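Glucose-6-phosphate 1-dehydrogenase (Kluyveromyces lactis, PDB 7E6I) probably catalyses the NADP+-dependent oxidation of glucose 6-phosphate to 6-phosphogluconolactone, the rate-limiting first step of the oxidative pentose phosphate pathway. Local coordinates at residues Val151-Gly156 with Gln243-Gln248; Glu164-Leu169 with Leu178-His183; Asp268-Val273 with Asp433-Val438. All blocks are in the same frame, centred on the assembly; numbering follows the deposited sequence.

Contact 1 (Val151-Gly156 with Gln243-Gln248). With BG6 (6-O-phosphono-beta-D-glucopyranose), chain B.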
loop_
_atom_site.group_PDB
_atom_site.type_symbol
_atom_site.label_atom_id
_atom_site.label_comp_id
_atom_site.label_asym_id
_atom_site.label_seq_id
_atom_site.Cartn_x
_atom_site.Cartn_y
_atom_site.Cartn_z
ATOM N N VAL A 151 -12.774 -2.646 -2.121
ATOM C CA VAL A 151 -12.041 -3.417 -3.110
ATOM C C VAL A 151 -10.569 -3.064 -2.990
ATOM O O VAL A 151 -10.193 -1.975 -2.549
ATOM C CB VAL A 151 -12.535 -3.188 -4.555
ATOM C CG1 VAL A 151 -13.692 -4.126 -4.862
ATOM C CG2 VAL A 151 -12.929 -1.742 -4.771
ATOM N N GLU A 152 -9.737 -4.007 -3.411
ATOM C CA GLU A 152 -8.301 -3.943 -3.217
ATOM C C GLU A 152 -7.599 -3.933 -4.568
ATOM O O GLU A 152 -8.093 -4.508 -5.541
ATOM C CB GLU A 152 -7.840 -5.135 -2.383
ATOM C CG GLU A 152 -6.408 -5.065 -1.946
ATOM C CD GLU A 152 -6.102 -6.037 -0.829
ATOM O OE1 GLU A 152 -7.060 -6.609 -0.218
ATOM O OE2 GLU A 152 -4.885 -6.216 -0.572
ATOM N N LYS A 153 -6.444 -3.271 -4.627
ATOM C CA LYS A 153 -5.705 -3.207 -5.874
ATOM C C LYS A 153 -5.268 -4.616 -6.281
ATOM O O LYS A 153 -5.084 -5.485 -5.427
ATOM C CB LYS A 153 -4.496 -2.276 -5.732
ATOM C CG LYS A 153 -3.325 -2.854 -4.940
ATOM C CD LYS A 153 -2.210 -3.367 -5.857
ATOM C CE LYS A 153 -0.919 -3.704 -5.072
ATOM N NZ LYS A 153 -0.028 -4.695 -5.783
ATOM N N PRO A 154 -5.070 -4.871 -7.585
ATOM C CA PRO A 154 -5.039 -3.942 -8.719
ATOM C C PRO A 154 -6.409 -3.571 -9.289
ATOM O O PRO A 154 -7.328 -4.395 -9.313
ATOM C CB PRO A 154 -4.229 -4.719 -9.755
ATOM C CG PRO A 154 -4.646 -6.126 -9.520
ATOM C CD PRO A 154 -4.938 -6.264 -8.044
ATOM N N PHE A 155 -6.533 -2.326 -9.739
ATOM C CA PHE A 155 -7.699 -1.899 -10.499
ATOM C C PHE A 155 -7.270 -1.608 -11.931
ATOM O O PHE A 155 -7.287 -0.453 -12.369
ATOM C CB PHE A 155 -8.340 -0.659 -9.872
ATOM C CG PHE A 155 -8.308 -0.656 -8.381
ATOM C CD1 PHE A 155 -9.276 -1.335 -7.654
ATOM C CD2 PHE A 155 -7.309 0.012 -7.700
ATOM C CE1 PHE A 155 -9.263 -1.341 -6.276
ATOM C CE2 PHE A 155 -7.280 0.017 -6.324
ATOM C CZ PHE A 155 -8.258 -0.662 -5.599
ATOM N N GLY A 156 -6.863 -2.632 -12.660
ATOM C CA GLY A 156 -6.312 -2.451 -13.985
ATOM C C GLY A 156 -4.827 -2.759 -14.024
ATOM O O GLY A 156 -4.159 -2.907 -13.000
ATOM N N GLN A 243 3.984 1.495 -9.297
ATOM C CA GLN A 243 2.800 2.240 -9.726
ATOM C C GLN A 243 1.810 2.476 -8.575
ATOM O O GLN A 243 1.012 3.417 -8.628
ATOM C CB GLN A 243 2.117 1.477 -10.873
ATOM C CG GLN A 243 0.870 2.135 -11.495
ATOM C CD GLN A 243 -0.414 1.860 -10.711
ATOM O OE1 GLN A 243 -0.503 0.898 -9.940
ATOM N NE2 GLN A 243 -1.403 2.731 -10.884
ATOM N N ASN A 244 1.816 1.625 -7.545
ATOM C CA ASN A 244 0.845 1.774 -6.468
ATOM C C ASN A 244 1.524 2.116 -5.142
ATOM O O ASN A 244 1.572 3.292 -4.777
ATOM C CB ASN A 244 -0.006 0.503 -6.329
ATOM C CG ASN A 244 0.765 -0.746 -6.676
ATOM O OD1 ASN A 244 1.473 -1.303 -5.842
ATOM N ND2 ASN A 244 0.627 -1.201 -7.903
ATOM N N HIS A 245 2.046 1.118 -4.416
ATOM C CA HIS A 245 2.590 1.355 -3.077
ATOM C C HIS A 245 3.590 2.503 -3.054
ATOM O O HIS A 245 3.421 3.483 -2.316
ATOM C CB HIS A 245 3.264 0.091 -2.544
ATOM C CG HIS A 245 2.372 -1.106 -2.532
ATOM N ND1 HIS A 245 1.025 -1.026 -2.241
ATOM C CD2 HIS A 245 2.627 -2.409 -2.791
ATOM C CE1 HIS A 245 0.495 -2.234 -2.303
ATOM N NE2 HIS A 245 1.444 -3.090 -2.640
ATOM N N LEU A 246 4.665 2.387 -3.842
ATOM C CA LEU A 246 5.724 3.390 -3.766
ATOM C C LEU A 246 5.228 4.759 -4.229
ATOM O O LEU A 246 5.600 5.789 -3.648
ATOM C CB LEU A 246 6.933 2.926 -4.583
ATOM C CG LEU A 246 7.652 1.653 -4.080
ATOM C CD1 LEU A 246 9.106 1.613 -4.528
ATOM C CD2 LEU A 246 7.557 1.531 -2.541
ATOM N N LEU A 247 4.393 4.799 -5.271
ATOM C CA LEU A 247 3.850 6.078 -5.712
ATOM C C LEU A 247 3.002 6.715 -4.618
ATOM O O LEU A 247 3.056 7.932 -4.411
ATOM C CB LEU A 247 3.033 5.903 -6.989
ATOM C CG LEU A 247 2.525 7.214 -7.600
ATOM C CD1 LEU A 247 3.698 8.175 -7.832
ATOM C CD2 LEU A 247 1.764 6.964 -8.903
ATOM N N GLN A 248 2.231 5.904 -3.897
ATOM C CA GLN A 248 1.444 6.418 -2.780
ATOM C C GLN A 248 2.333 7.120 -1.761
ATOM O O GLN A 248 2.083 8.273 -1.393
ATOM C CB GLN A 248 0.678 5.275 -2.111
ATOM C CG GLN A 248 -0.602 4.863 -2.821
ATOM C CD GLN A 248 -1.642 5.974 -2.850
ATOM O OE1 GLN A 248 -1.566 6.932 -2.087
ATOM N NE2 GLN A 248 -2.618 5.847 -3.731
HETATM C C1 BG6 B . 2.124 -6.762 -3.049
HETATM C C2 BG6 B . 3.033 -7.243 -4.181
HETATM O O1 BG6 B . 1.265 -5.761 -3.427
HETATM O O5 BG6 B . 2.973 -6.215 -1.940
HETATM C C3 BG6 B . 4.023 -8.244 -3.697
HETATM O O2 BG6 B . 2.271 -7.802 -5.260
HETATM C C4 BG6 B . 4.872 -7.680 -2.606
HETATM O O3 BG6 B . 4.910 -8.638 -4.779
HETATM C C5 BG6 B . 4.000 -7.166 -1.459
HETATM O O4 BG6 B . 5.770 -8.701 -2.151
HETATM C C6 BG6 B . 4.780 -6.429 -0.405
HETATM O O6 BG6 B . 3.866 -5.994 0.585
HETATM P P BG6 B . 4.400 -5.905 2.154
HETATM O O1P BG6 B . 5.642 -5.044 2.017
HETATM O O2P BG6 B . 4.700 -7.297 2.643
HETATM O O3P BG6 B . 3.374 -5.284 3.101
#

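Contact 2 (Glu164-Leu169 with Leu178-His183). With BG6 (6-O-phosphono-beta-D-glucopyranose), chain B.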
loop_
_atom_site.group_PDB
_atom_site.type_symbol
_atom_site.label_atom_id
_atom_site.label_comp_id
_atom_site.label_asym_id
_atom_site.label_seq_id
_atom_site.Cartn_x
_atom_site.Cartn_y
_atom_site.Cartn_z
ATOM N N GLU A 164 -11.722 1.245 -18.102
ATOM C CA GLU A 164 -12.865 0.384 -18.389
ATOM C C GLU A 164 -13.508 -0.135 -17.109
ATOM O O GLU A 164 -14.738 -0.138 -16.977
ATOM C CB GLU A 164 -12.428 -0.779 -19.272
ATOM C CG GLU A 164 -12.323 -0.444 -20.746
ATOM C CD GLU A 164 -11.712 -1.591 -21.545
ATOM O OE1 GLU A 164 -11.908 -2.762 -21.135
ATOM O OE2 GLU A 164 -11.041 -1.321 -22.573
ATOM N N LEU A 165 -12.692 -0.573 -16.150
ATOM C CA LEU A 165 -13.241 -1.021 -14.878
ATOM C C LEU A 165 -14.024 0.092 -14.197
ATOM O O LEU A 165 -15.148 -0.128 -13.722
ATOM C CB LEU A 165 -12.117 -1.506 -13.971
ATOM C CG LEU A 165 -12.524 -1.847 -12.544
ATOM C CD1 LEU A 165 -13.584 -2.936 -12.570
ATOM C CD2 LEU A 165 -11.312 -2.283 -11.748
ATOM N N GLN A 166 -13.453 1.299 -14.156
ATOM C CA GLN A 166 -14.107 2.400 -13.457
ATOM C C GLN A 166 -15.373 2.850 -14.179
ATOM O O GLN A 166 -16.351 3.270 -13.539
ATOM C CB GLN A 166 -13.137 3.572 -13.291
ATOM C CG GLN A 166 -13.762 4.773 -12.580
ATOM C CD GLN A 166 -14.431 4.410 -11.246
ATOM O OE1 GLN A 166 -14.092 3.407 -10.614
ATOM N NE2 GLN A 166 -15.371 5.251 -10.802
ATOM N N GLU A 167 -15.364 2.789 -15.515
ATOM C CA GLU A 167 -16.574 3.079 -16.281
ATOM C C GLU A 167 -17.719 2.171 -15.855
ATOM O O GLU A 167 -18.873 2.601 -15.799
ATOM C CB GLU A 167 -16.294 2.916 -17.772
ATOM C CG GLU A 167 -15.946 4.210 -18.485
ATOM C CD GLU A 167 -15.378 3.978 -19.883
ATOM O OE1 GLU A 167 -15.603 2.880 -20.449
ATOM O OE2 GLU A 167 -14.707 4.896 -20.417
ATOM N N LYS A 168 -17.418 0.909 -15.550
ATOM C CA LYS A 168 -18.452 -0.024 -15.126
ATOM C C LYS A 168 -18.794 0.153 -13.656
ATOM O O LYS A 168 -19.919 -0.139 -13.242
ATOM C CB LYS A 168 -18.003 -1.471 -15.394
ATOM C CG LYS A 168 -17.788 -1.810 -16.870
ATOM C CD LYS A 168 -17.562 -3.304 -17.100
ATOM C CE LYS A 168 -16.165 -3.603 -17.636
ATOM N NZ LYS A 168 -15.914 -5.067 -17.812
ATOM N N LEU A 169 -17.844 0.630 -12.863
ATOM C CA LEU A 169 -18.031 0.725 -11.422
ATOM C C LEU A 169 -18.791 1.990 -11.032
ATOM O O LEU A 169 -19.648 1.952 -10.142
ATOM C CB LEU A 169 -16.658 0.682 -10.752
ATOM C CG LEU A 169 -16.559 0.532 -9.244
ATOM C CD1 LEU A 169 -17.617 -0.427 -8.704
ATOM C CD2 LEU A 169 -15.165 0.037 -8.929
ATOM N N LEU A 178 -17.307 3.747 -2.090
ATOM C CA LEU A 178 -16.188 2.928 -2.542
ATOM C C LEU A 178 -14.962 3.142 -1.659
ATOM O O LEU A 178 -14.584 4.283 -1.373
ATOM C CB LEU A 178 -15.856 3.298 -3.986
ATOM C CG LEU A 178 -16.065 2.280 -5.097
ATOM C CD1 LEU A 178 -16.868 1.076 -4.606
ATOM C CD2 LEU A 178 -16.709 2.961 -6.289
ATOM N N PHE A 179 -14.326 2.054 -1.238
ATOM C CA PHE A 179 -13.103 2.143 -0.437
ATOM C C PHE A 179 -12.032 1.284 -1.107
ATOM O O PHE A 179 -11.944 0.077 -0.851
ATOM C CB PHE A 179 -13.358 1.714 0.991
ATOM C CG PHE A 179 -14.114 2.730 1.806
ATOM C CD1 PHE A 179 -15.477 2.915 1.617
ATOM C CD2 PHE A 179 -13.455 3.515 2.757
ATOM C CE1 PHE A 179 -16.171 3.851 2.367
ATOM C CE2 PHE A 179 -14.135 4.451 3.507
ATOM C CZ PHE A 179 -15.498 4.619 3.320
ATOM N N ARG A 180 -11.229 1.912 -1.971
ATOM C CA ARG A 180 -10.187 1.223 -2.724
ATOM C C ARG A 180 -8.914 1.154 -1.896
ATOM O O ARG A 180 -8.384 2.179 -1.463
ATOM C CB ARG A 180 -9.894 1.934 -4.046
ATOM C CG ARG A 180 -10.998 1.885 -5.086
ATOM C CD ARG A 180 -10.524 2.549 -6.374
ATOM N NE ARG A 180 -11.617 2.974 -7.242
ATOM C CZ ARG A 180 -12.387 4.039 -7.021
ATOM N NH1 ARG A 180 -12.183 4.798 -5.959
ATOM N NH2 ARG A 180 -13.360 4.358 -7.870
ATOM N N ILE A 181 -8.402 -0.045 -1.724
ATOM C CA ILE A 181 -7.306 -0.301 -0.810
ATOM C C ILE A 181 -5.992 -0.382 -1.574
ATOM O O ILE A 181 -5.869 -1.130 -2.559
ATOM C CB ILE A 181 -7.548 -1.586 -0.008
ATOM C CG1 ILE A 181 -8.479 -1.296 1.166
ATOM C CG2 ILE A 181 -6.209 -2.176 0.478
ATOM C CD1 ILE A 181 -8.607 -2.466 2.122
ATOM N N ASP A 182 -5.022 0.418 -1.121
ATOM C CA ASP A 182 -3.591 0.159 -1.257
ATOM C C ASP A 182 -3.098 -0.069 0.168
ATOM O O ASP A 182 -3.143 0.850 0.995
ATOM C CB ASP A 182 -2.896 1.344 -1.928
ATOM C CG ASP A 182 -1.415 1.102 -2.189
ATOM O OD1 ASP A 182 -0.698 0.619 -1.271
ATOM O OD2 ASP A 182 -0.965 1.421 -3.318
ATOM N N HIS A 183 -2.673 -1.298 0.485
ATOM C CA HIS A 183 -2.491 -1.618 1.903
ATOM C C HIS A 183 -1.325 -0.862 2.539
ATOM O O HIS A 183 -1.284 -0.747 3.765
ATOM C CB HIS A 183 -2.342 -3.133 2.108
ATOM C CG HIS A 183 -0.968 -3.671 1.827
ATOM N ND1 HIS A 183 -0.551 -4.041 0.561
ATOM C CD2 HIS A 183 0.074 -3.934 2.658
ATOM C CE1 HIS A 183 0.694 -4.486 0.624
ATOM N NE2 HIS A 183 1.095 -4.436 1.885
HETATM C C1 BG6 B . 2.124 -6.762 -3.049
HETATM C C2 BG6 B . 3.033 -7.243 -4.181
HETATM O O1 BG6 B . 1.265 -5.761 -3.427
HETATM O O5 BG6 B . 2.973 -6.215 -1.940
HETATM C C3 BG6 B . 4.023 -8.244 -3.697
HETATM O O2 BG6 B . 2.271 -7.802 -5.260
HETATM C C4 BG6 B . 4.872 -7.680 -2.606
HETATM O O3 BG6 B . 4.910 -8.638 -4.779
HETATM C C5 BG6 B . 4.000 -7.166 -1.459
HETATM O O4 BG6 B . 5.770 -8.701 -2.151
HETATM C C6 BG6 B . 4.780 -6.429 -0.405
HETATM O O6 BG6 B . 3.866 -5.994 0.585
HETATM P P BG6 B . 4.400 -5.905 2.154
HETATM O O1P BG6 B . 5.642 -5.044 2.017
HETATM O O2P BG6 B . 4.700 -7.297 2.643
HETATM O O3P BG6 B . 3.374 -5.284 3.101
HETATM O O HOH W 1 -11.635 1.652 -9.987
#

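Contact 3 (Asp268-Val273 with Asp433-Val438)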
loop_
_atom_site.group_PDB
_atom_site.type_symbol
_atom_site.label_atom_id
_atom_site.label_comp_id
_atom_site.label_asym_id
_atom_site.label_seq_id
_atom_site.Cartn_x
_atom_site.Cartn_y
_atom_site.Cartn_z
ATOM N N ASP A 268 -7.475 15.444 -2.393
ATOM C CA ASP A 268 -7.281 16.516 -3.366
ATOM C C ASP A 268 -5.809 16.873 -3.517
ATOM O O ASP A 268 -5.345 17.168 -4.628
ATOM C CB ASP A 268 -8.049 17.776 -2.948
ATOM C CG ASP A 268 -9.558 17.657 -3.130
ATOM O OD1 ASP A 268 -10.035 16.781 -3.888
ATOM O OD2 ASP A 268 -10.268 18.461 -2.491
ATOM N N GLU A 269 -5.061 16.899 -2.409
ATOM C CA GLU A 269 -3.659 17.285 -2.518
ATOM C C GLU A 269 -2.825 16.175 -3.152
ATOM O O GLU A 269 -1.868 16.463 -3.884
ATOM C CB GLU A 269 -3.102 17.664 -1.150
ATOM C CG GLU A 269 -3.759 18.896 -0.522
ATOM C CD GLU A 269 -3.749 20.130 -1.424
ATOM O OE1 GLU A 269 -2.776 20.328 -2.183
ATOM O OE2 GLU A 269 -4.707 20.925 -1.363
ATOM N N LYS A 270 -3.178 14.909 -2.904
ATOM C CA LYS A 270 -2.490 13.817 -3.579
ATOM C C LYS A 270 -2.715 13.884 -5.093
ATOM O O LYS A 270 -1.755 13.847 -5.877
ATOM C CB LYS A 270 -2.943 12.483 -2.999
ATOM C CG LYS A 270 -2.506 12.287 -1.558
ATOM C CD LYS A 270 -3.242 11.128 -0.917
ATOM C CE LYS A 270 -2.563 9.821 -1.221
ATOM N NZ LYS A 270 -3.329 8.595 -0.831
ATOM N N VAL A 271 -3.974 14.036 -5.517
ATOM C CA VAL A 271 -4.272 14.193 -6.934
ATOM C C VAL A 271 -3.525 15.393 -7.497
ATOM O O VAL A 271 -2.944 15.329 -8.588
ATOM C CB VAL A 271 -5.794 14.316 -7.154
ATOM C CG1 VAL A 271 -6.093 14.599 -8.627
ATOM C CG2 VAL A 271 -6.514 13.042 -6.693
ATOM N N LYS A 272 -3.505 16.494 -6.750
ATOM C CA LYS A 272 -2.870 17.719 -7.228
ATOM C C LYS A 272 -1.388 17.515 -7.515
ATOM O O LYS A 272 -0.880 17.985 -8.537
ATOM C CB LYS A 272 -3.056 18.857 -6.222
ATOM C CG LYS A 272 -2.487 20.172 -6.755
ATOM C CD LYS A 272 -2.981 21.369 -5.987
ATOM C CE LYS A 272 -1.894 22.421 -5.860
ATOM N NZ LYS A 272 -2.441 23.733 -5.393
ATOM N N VAL A 273 -0.655 16.857 -6.608
ATOM C CA VAL A 273 0.770 16.721 -6.879
ATOM C C VAL A 273 0.991 15.702 -8.007
ATOM O O VAL A 273 1.894 15.873 -8.842
ATOM C CB VAL A 273 1.556 16.374 -5.590
ATOM C CG1 VAL A 273 1.290 14.923 -5.107
ATOM C CG2 VAL A 273 3.032 16.591 -5.815
ATOM N N ASP A 433 -10.848 7.819 -7.482
ATOM C CA ASP A 433 -10.882 7.469 -8.900
ATOM C C ASP A 433 -9.974 8.372 -9.742
ATOM O O ASP A 433 -9.292 7.883 -10.656
ATOM C CB ASP A 433 -12.322 7.495 -9.419
ATOM C CG ASP A 433 -12.977 8.860 -9.275
ATOM O OD1 ASP A 433 -12.799 9.501 -8.215
ATOM O OD2 ASP A 433 -13.684 9.292 -10.211
ATOM N N ASP A 434 -9.925 9.682 -9.453
ATOM C CA ASP A 434 -9.010 10.537 -10.214
ATOM C C ASP A 434 -7.556 10.242 -9.868
ATOM O O ASP A 434 -6.679 10.299 -10.747
ATOM C CB ASP A 434 -9.323 12.029 -10.007
ATOM C CG ASP A 434 -9.399 12.453 -8.528
ATOM O OD1 ASP A 434 -9.378 11.591 -7.621
ATOM O OD2 ASP A 434 -9.504 13.682 -8.275
ATOM N N GLU A 435 -7.294 9.906 -8.605
ATOM C CA GLU A 435 -5.974 9.447 -8.189
ATOM C C GLU A 435 -5.529 8.240 -9.013
ATOM O O GLU A 435 -4.393 8.179 -9.507
ATOM C CB GLU A 435 -6.037 9.103 -6.702
ATOM C CG GLU A 435 -4.733 8.840 -6.015
ATOM C CD GLU A 435 -4.933 8.530 -4.526
ATOM O OE1 GLU A 435 -6.098 8.533 -4.047
ATOM O OE2 GLU A 435 -3.926 8.285 -3.826
ATOM N N LEU A 436 -6.416 7.260 -9.160
ATOM C CA LEU A 436 -6.135 6.104 -10.000
ATOM C C LEU A 436 -5.871 6.528 -11.438
ATOM O O LEU A 436 -4.887 6.105 -12.067
ATOM C CB LEU A 436 -7.327 5.146 -9.933
ATOM C CG LEU A 436 -7.163 3.643 -10.016
ATOM C CD1 LEU A 436 -5.809 3.203 -9.496
ATOM C CD2 LEU A 436 -8.294 3.014 -9.219
ATOM N N ASP A 437 -6.745 7.376 -11.975
ATOM C CA ASP A 437 -6.629 7.751 -13.375
ATOM C C ASP A 437 -5.295 8.425 -13.652
ATOM O O ASP A 437 -4.596 8.069 -14.608
ATOM C CB ASP A 437 -7.790 8.660 -13.764
ATOM C CG ASP A 437 -7.733 9.064 -15.213
ATOM O OD1 ASP A 437 -7.773 8.180 -16.092
ATOM O OD2 ASP A 437 -7.633 10.277 -15.478
ATOM N N VAL A 438 -4.906 9.388 -12.806
ATOM C CA VAL A 438 -3.662 10.118 -13.048
ATOM C C VAL A 438 -2.453 9.209 -12.858
ATOM O O VAL A 438 -1.454 9.318 -13.586
ATOM C CB VAL A 438 -3.581 11.351 -12.138
ATOM C CG1 VAL A 438 -2.284 12.094 -12.394
ATOM C CG2 VAL A 438 -4.763 12.246 -12.387
HETATM O O HOH W 2 -5.839 8.637 -1.185
#

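Contact 1 (Val151-Gly156 with Gln243-Gln248)
Lys153, just past the end of strand 146-152, reaches across Asn244 and His245 to the sugar. Its CG stands between the backbone N and the carbonyl carbon (chi1 75°) and the chain bends again at chi2, which lays CE obliquely against the imidazole, 3.4 Å from His245 CE1. Lys153 CE also passes 3.5 Å from Asn244 OD1. Lys153 NZ then donates to the anomeric hydroxyl, 2.9 Å from BG6 O1, and also to the carbonyl of Asp240. His245 NE2 meets the same BG6 O1 at 2.8 Å, at the ring edge, so two side chains from different domains grip one oxygen. The other ring nitrogen, ND1, is bonded to Asp182. Beneath, Asn244 OD1 sits over the centre of the imidazole of His245, 3.4 Å above its plane, and accepts from His245 N where the helix is kinked. The next peptide, Lys153 to Pro154, is cis, and Phe155 folds back to place one ring face under Lys153 CA. The Glu-Lys-Pro-Phe-Gly run with its cis proline and the His245-Asp182 pair are characteristic of the glucose-6-phosphate dehydrogenase active site, where His245 is the probable proton acceptor.

Contact 2 (Glu164-Leu169 with Leu178-His183)
Gln166 and Arg180 meet through their polar ends, the two side chains crossing at about a right angle. The glutamine leaves helix 159-169 with CG anti to its own N, then bends at chi2 (52°), and this turn brings the amide up against Arg180. Arg180 comes the other way with its chain extended from CG to NE. Arg180 NH2 donates to Gln166 OE1 at 3.0 Å; the oxygen lies in the guanidinium plane, but seen from the amide the donor stands above the carbonyl plane. The amide and guanidinium planes are 61° apart. A water closes the pair into a ring, donating to Gln166 OE1 at 3.1 Å and accepting from Arg180 NE at 3.0 Å. The stronger partner of the arginine is Glu175, salt-bridged to NH2, while NH1 goes to the carbonyl of Val431, so the guanidinium is fixed from several directions. With an alanine here in place of Gln166 the amide oxygen is gone, and Arg180 NH2 would probably be left with Glu175 but without its helix partner, the bridging water losing one of its anchors. Nearby, Leu169 and Leu178 meet end to end, Leu169 CG 3.8 Å from Leu178 CD2. At the far end of 178-183 His183 turns to the substrate: His183 NE2 donates to the phosphate, 2.7 Å from BG6 O3P, in a nearly straight bond (168°). Helix 159-169 and strand 178-181 are the later elements of a beta-alpha-beta unit that begins with strand 146-152, beside which strand 178-181 closes the parallel sheet of the Rossmann domain. Ile130 and Cys133 of helix 126-139 pack on Leu169, and Asp433 and Leu436 of helix 433-451 pack on Arg180.

Contact 3 (Asp268-Val273 with Asp433-Val438)
The carboxylate of Asp434 has both methyls of Val271 on one side of its plane. CG2 of Val271 is 3.3 Å from Asp434 OD1, and Val271 CG1 is 3.5 Å from Asp434 OD2; the two side chains cross at about a right angle. The charge itself is answered elsewhere, by Arg432, with OD1 also taking a weak bond from Glu435 N. The second carboxylate, of Glu435, is met on the syn side of OE2 by Lys270 NZ at 3.1 Å, 19° out of its plane, in a salt bridge. Glu435 OE1 accepts from a water at 2.9 Å and from the backbone N of Arg432. Gln248 completes this buried cluster, its OE1 accepting from Lys270 NZ and its NE2 donating to Glu435 OE2, so the lysine and glutamate share one amide. Glu435 extends beyond CG, and its CB rests on Val271 CG2 at 4.0 Å. The two helical segments run nearly parallel, their axes 9.3 Å apart and inclined at 17°. Helix 263-276 leans its Lys270 and Val273 on Thr251 of helix 236-254, and on the other flank helix 433-451 places Asp433 against Gln166 of helix 159-169.

In the fold
Contact 1 lies nearest the centre of the chain yet is only partly buried, and joins the coenzyme domain to the C-terminal domain through the substrate; contacts 2 and 3, farther out, are buried, one within each domain. Contacts 1 and 2 share neighbouring strands of one parallel sheet, and both reach BG6, one at its anomeric hydroxyl and the other at its phosphate; the Asp182-His245 bond ties them. Contact 3 touches no substrate atom, yet Gln248 of helix 236-254 connects it to contact 1. In chemistry, contact 1 relies on a shared ligand atom, contact 2 on a neutral amide with an arginine and a leucine pair, and contact 3 on a lysine-glutamate salt bridge.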